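Local coordinates for phenol hydroxylase component phL (PDB 3U52), which probably serves as the beta-type subunit of a multicomponent phenol hydroxylase, packing against the subunit that carries the diiron centre, at residues 193-196 with 197-200; 184-187 with 188-192. All blocks are in the same frame, centred on the assembly; numbering follows the deposited sequence.

Contact 1: residues 193-196 with 197-200; sequences EMWQ and PMRK
Gln-196 and Arg-199 run side by side, pointing the same way, and meet where OE1 of Gln-196 accepts a weak hydrogen bond from NH1 of Arg-199 at 3.1 Å. The N-H...O angle is only 133°, and the amide and guanidinium planes are turned 66° apart, so the two groups do not stack. A bend at chi2 (-38°) folds the glutamine chain, and its OE1 also rests 3.5 Å from CD of Arg-199. Both groups have stronger partners elsewhere: OE1 is bonded to an aromatic side chain on the chain of another protein, NE2 turns back to the Asp-192 and Trp-189 carbonyls, and NH2 of Arg-199 joins a salt bridge to Glu-203 and a hydrogen bond to a polar side chain of that other protein. NE and NH1 also have hydrogen bonds elsewhere. Residues 193-200 form the turn from helix 180-191 into the first turn of helix 196-205, within an all-helical hydroxylase subunit. Here the i to i+4 ladder starts: Trp-195 O takes Arg-199 N at 2.9 Å, and Gln-196 O takes Lys-200 N at 2.9 Å. Pro-197 has no N-H to offer, and its CD sits 3.4 Å from Glu-193 O, the carbonyl that accepts Gln-196 N. One water fills the next link, donating to Met-194 O at 2.8 Å and accepting from Met-198 N at 2.8 Å. On the buried side, CE3 of Trp-195 lies obliquely against CB of Met-198, 4.2 Å away, while Met-194 CE covers part of one indole face near its rim. The indole NE1 is satisfied by Arg-121 O, and Leu-300 and Leu-126 touch the Trp-195 side chain.

Contact 2: residues 184-187 with 188-192; sequences ESKA and YWMDD
With CG anti to the backbone N (chi1 171°) and an extended chain beyond it, Glu-184 stands out from the helix; Tyr-188, one turn later, has CG anti to its carbonyl carbon (chi1 -61°) and leans its ring back toward the glutamate. The phenol OH donates to OE2 of Glu-184 at 3.0 Å, meeting the anti side of OE2 slightly out of the carboxylate plane; ring and carboxylate planes are 63° apart. Alongside this bond, CE1 of the ring touches CG of Glu-184 at 3.6 Å. The Glu-184 carbonyl oxygen sits over one ring face near its rim, 3.4 Å from CD1, and accepts Tyr-188 N at 3.3 Å as part of the i to i+4 ladder of helix 180-191. Leu-120 of helix 113-122 packs on both side chains. A phenylalanine in place of Tyr-188 would probably keep the ring packing but leave OE2 of Glu-184 without this donor, and the carboxylate freer to turn. OE1 has a long, weak ion pair with Lys-117, so the phenol probably helps fix the carboxylate's rotation and may help stabilise its negative charge.

How the contacts relate
The two contacts are consecutive, with centres 10 Å apart: 184-192 carries the end of helix 180-191 and the residue after it, while residues 193-200 turn the chain into helix 196-205. They meet at the C-terminal carbonyls of helix 180-191. NE2 of Gln-196 probably bonds Trp-189 O at 2.8 Å, and Arg-199 brings CD to 3.2 Å from the same Trp-189 O. Its NH1 lies 3.2 Å from Met-190 O; Arg-199 thus packs against that helix end. The side chains of Trp-189 and Arg-199 are about 7 and 8 Å from a bound xenon, too far for direct contact; Tyr-227, Asp-232 and Tyr-257 line a xenon pocket. Both contacts also face another protein's chain, consistent with a subunit interface.

Contact 1: residues 193-196 with 197-200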
loop_
_atom_site.group_PDB
_atom_site.type_symbol
_atom_site.label_atom_id
_atom_site.label_comp_id
_atom_site.label_asym_id
_atom_site.label_seq_id
_atom_site.Cartn_x
_atom_site.Cartn_y
_atom_site.Cartn_z
ATOM N N GLU D 193 12.357 -49.569 -16.861
ATOM C CA GLU D 193 13.723 -49.747 -16.372
ATOM C C GLU D 193 14.565 -48.464 -16.465
ATOM O O GLU D 193 15.450 -48.263 -15.662
ATOM C CB GLU D 193 14.406 -50.937 -17.090
ATOM C CG GLU D 193 14.478 -50.750 -18.630
ATOM C CD GLU D 193 15.173 -51.921 -19.349
ATOM O OE1 GLU D 193 16.348 -51.741 -19.778
ATOM O OE2 GLU D 193 14.544 -53.010 -19.461
ATOM N N MET D 194 14.267 -47.613 -17.439
ATOM C CA MET D 194 14.940 -46.335 -17.660
ATOM C C MET D 194 14.888 -45.457 -16.404
ATOM O O MET D 194 15.873 -44.760 -16.109
ATOM C CB MET D 194 14.222 -45.588 -18.782
ATOM C CG MET D 194 15.049 -44.525 -19.535
ATOM S SD MET D 194 13.925 -43.256 -20.223
ATOM C CE MET D 194 13.918 -42.190 -18.801
ATOM N N TRP D 195 13.753 -45.476 -15.673
ATOM C CA TRP D 195 13.586 -44.623 -14.476
ATOM C C TRP D 195 14.074 -45.244 -13.188
ATOM O O TRP D 195 14.111 -44.553 -12.145
ATOM C CB TRP D 195 12.124 -44.145 -14.300
ATOM C CG TRP D 195 11.820 -43.154 -15.317
ATOM C CD1 TRP D 195 11.177 -43.363 -16.497
ATOM C CD2 TRP D 195 12.234 -41.777 -15.312
ATOM N NE1 TRP D 195 11.132 -42.172 -17.230
ATOM C CE2 TRP D 195 11.791 -41.197 -16.526
ATOM C CE3 TRP D 195 12.931 -40.977 -14.392
ATOM C CZ2 TRP D 195 12.036 -39.852 -16.854
ATOM C CZ3 TRP D 195 13.168 -39.642 -14.706
ATOM C CH2 TRP D 195 12.706 -39.089 -15.927
ATOM N N GLN D 196 14.392 -46.548 -13.204
ATOM C CA GLN D 196 14.644 -47.211 -11.913
ATOM C C GLN D 196 15.881 -46.713 -11.168
ATOM O O GLN D 196 15.829 -46.557 -9.958
ATOM C CB GLN D 196 14.534 -48.751 -11.974
ATOM C CG GLN D 196 13.147 -49.207 -12.411
ATOM C CD GLN D 196 12.001 -48.335 -11.833
ATOM O OE1 GLN D 196 11.766 -48.304 -10.625
ATOM N NE2 GLN D 196 11.276 -47.651 -12.720
ATOM N N PRO D 197 16.993 -46.443 -11.870
ATOM C CA PRO D 197 18.129 -45.876 -11.142
ATOM C C PRO D 197 17.775 -44.518 -10.488
ATOM O O PRO D 197 18.223 -44.220 -9.368
ATOM C CB PRO D 197 19.172 -45.682 -12.227
ATOM C CG PRO D 197 18.845 -46.804 -13.242
ATOM C CD PRO D 197 17.335 -46.744 -13.267
ATOM N N MET D 198 16.967 -43.720 -11.171
ATOM C CA MET D 198 16.597 -42.406 -10.577
ATOM C C MET D 198 15.688 -42.607 -9.388
ATOM O O MET D 198 15.889 -42.021 -8.337
ATOM C CB MET D 198 15.983 -41.489 -11.602
ATOM C CG MET D 198 15.482 -40.154 -10.994
ATOM S SD MET D 198 16.839 -39.040 -10.509
ATOM C CE MET D 198 17.184 -38.247 -12.072
ATOM N N ARG D 199 14.689 -43.473 -9.545
ATOM C CA ARG D 199 13.722 -43.662 -8.509
ATOM C C ARG D 199 14.378 -44.225 -7.243
ATOM O O ARG D 199 14.059 -43.791 -6.131
ATOM C CB ARG D 199 12.665 -44.585 -9.036
ATOM C CG ARG D 199 11.463 -44.560 -8.250
ATOM C CD ARG D 199 10.478 -45.523 -8.861
ATOM N NE ARG D 199 10.030 -46.099 -7.668
ATOM C CZ ARG D 199 9.657 -47.323 -7.459
ATOM N NH1 ARG D 199 9.581 -48.257 -8.405
ATOM N NH2 ARG D 199 9.351 -47.541 -6.220
ATOM N N LYS D 200 15.289 -45.197 -7.422
ATOM C CA LYS D 200 16.080 -45.740 -6.318
ATOM C C LYS D 200 16.940 -44.663 -5.651
ATOM O O LYS D 200 17.034 -44.613 -4.417
ATOM C CB LYS D 200 17.007 -46.903 -6.790
ATOM C CG LYS D 200 17.929 -47.422 -5.613
ATOM C CD LYS D 200 18.738 -48.671 -5.993
ATOM C CE LYS D 200 19.807 -49.019 -4.961
ATOM N NZ LYS D 200 19.303 -48.979 -3.545
HETATM O O HOH W 1 17.114 -43.465 -13.996
#

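Contact 2: residues 184-187 with 188-192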
loop_
_atom_site.group_PDB
_atom_site.type_symbol
_atom_site.label_atom_id
_atom_site.label_comp_id
_atom_site.label_asym_id
_atom_site.label_seq_id
_atom_site.Cartn_x
_atom_site.Cartn_y
_atom_site.Cartn_z
ATOM N N GLU D 184 -0.345 -42.693 -17.080
ATOM C CA GLU D 184 0.590 -43.331 -17.986
ATOM C C GLU D 184 2.032 -43.044 -17.592
ATOM O O GLU D 184 2.864 -43.953 -17.562
ATOM C CB GLU D 184 0.307 -42.867 -19.415
ATOM C CG GLU D 184 1.354 -43.288 -20.426
ATOM C CD GLU D 184 0.974 -42.954 -21.870
ATOM O OE1 GLU D 184 -0.202 -42.594 -22.122
ATOM O OE2 GLU D 184 1.866 -43.043 -22.746
ATOM N N SER D 185 2.319 -41.768 -17.312
ATOM C CA SER D 185 3.655 -41.297 -16.973
ATOM C C SER D 185 4.093 -41.850 -15.645
ATOM O O SER D 185 5.229 -42.211 -15.502
ATOM C CB SER D 185 3.688 -39.770 -16.928
ATOM O OG SER D 185 5.018 -39.324 -16.934
ATOM N N LYS D 186 3.196 -41.921 -14.673
ATOM C CA LYS D 186 3.524 -42.574 -13.415
ATOM C C LYS D 186 3.908 -44.053 -13.596
ATOM O O LYS D 186 4.799 -44.522 -12.929
ATOM C CB LYS D 186 2.417 -42.466 -12.404
ATOM C CG LYS D 186 2.877 -42.781 -10.979
ATOM C CD LYS D 186 1.987 -41.984 -10.068
ATOM C CE LYS D 186 2.258 -42.217 -8.607
ATOM N NZ LYS D 186 1.058 -41.673 -7.853
ATOM N N ALA D 187 3.252 -44.749 -14.514
ATOM C CA ALA D 187 3.580 -46.129 -14.816
ATOM C C ALA D 187 5.007 -46.236 -15.333
ATOM O O ALA D 187 5.690 -47.168 -14.959
ATOM C CB ALA D 187 2.577 -46.730 -15.784
ATOM N N TYR D 188 5.490 -45.268 -16.126
ATOM C CA TYR D 188 6.931 -45.240 -16.520
ATOM C C TYR D 188 7.890 -45.119 -15.298
ATOM O O TYR D 188 8.851 -45.864 -15.163
ATOM C CB TYR D 188 7.230 -44.125 -17.554
ATOM C CG TYR D 188 6.475 -44.260 -18.859
ATOM C CD1 TYR D 188 5.703 -43.219 -19.358
ATOM C CD2 TYR D 188 6.522 -45.451 -19.584
ATOM C CE1 TYR D 188 5.000 -43.345 -20.552
ATOM C CE2 TYR D 188 5.833 -45.602 -20.770
ATOM C CZ TYR D 188 5.059 -44.545 -21.241
ATOM O OH TYR D 188 4.365 -44.721 -22.408
ATOM N N TRP D 189 7.609 -44.159 -14.421
ATOM C CA TRP D 189 8.358 -43.949 -13.182
ATOM C C TRP D 189 8.474 -45.242 -12.372
ATOM O O TRP D 189 9.578 -45.572 -11.899
ATOM C CB TRP D 189 7.672 -42.850 -12.363
ATOM C CG TRP D 189 8.217 -42.568 -11.054
ATOM C CD1 TRP D 189 7.616 -42.833 -9.845
ATOM C CD2 TRP D 189 9.465 -41.946 -10.763
ATOM N NE1 TRP D 189 8.434 -42.407 -8.813
ATOM C CE2 TRP D 189 9.578 -41.873 -9.352
ATOM C CE3 TRP D 189 10.519 -41.441 -11.562
ATOM C CZ2 TRP D 189 10.672 -41.271 -8.721
ATOM C CZ3 TRP D 189 11.630 -40.871 -10.917
ATOM C CH2 TRP D 189 11.707 -40.817 -9.522
ATOM N N MET D 190 7.370 -45.957 -12.239
ATOM C CA MET D 190 7.278 -47.147 -11.364
ATOM C C MET D 190 7.874 -48.431 -12.001
ATOM O O MET D 190 8.536 -49.228 -11.308
ATOM C CB MET D 190 5.843 -47.426 -10.947
ATOM C CG MET D 190 5.207 -46.401 -9.967
ATOM S SD MET D 190 6.128 -46.166 -8.449
ATOM C CE MET D 190 5.730 -47.673 -7.532
ATOM N N ASP D 191 7.662 -48.588 -13.303
ATOM C CA ASP D 191 7.957 -49.852 -14.013
ATOM C C ASP D 191 8.929 -49.811 -15.193
ATOM O O ASP D 191 9.446 -50.848 -15.570
ATOM C CB ASP D 191 6.657 -50.496 -14.467
ATOM C CG ASP D 191 5.725 -50.811 -13.305
ATOM O OD1 ASP D 191 6.202 -51.236 -12.216
ATOM O OD2 ASP D 191 4.498 -50.620 -13.472
ATOM N N ASP D 192 9.168 -48.646 -15.807
ATOM C CA ASP D 192 10.140 -48.580 -16.900
ATOM C C ASP D 192 11.549 -48.655 -16.329
ATOM O O ASP D 192 11.921 -47.878 -15.453
ATOM C CB ASP D 192 9.982 -47.304 -17.744
ATOM C CG ASP D 192 10.842 -47.321 -19.019
ATOM O OD1 ASP D 192 12.006 -47.787 -18.998
ATOM O OD2 ASP D 192 10.347 -46.863 -20.066
#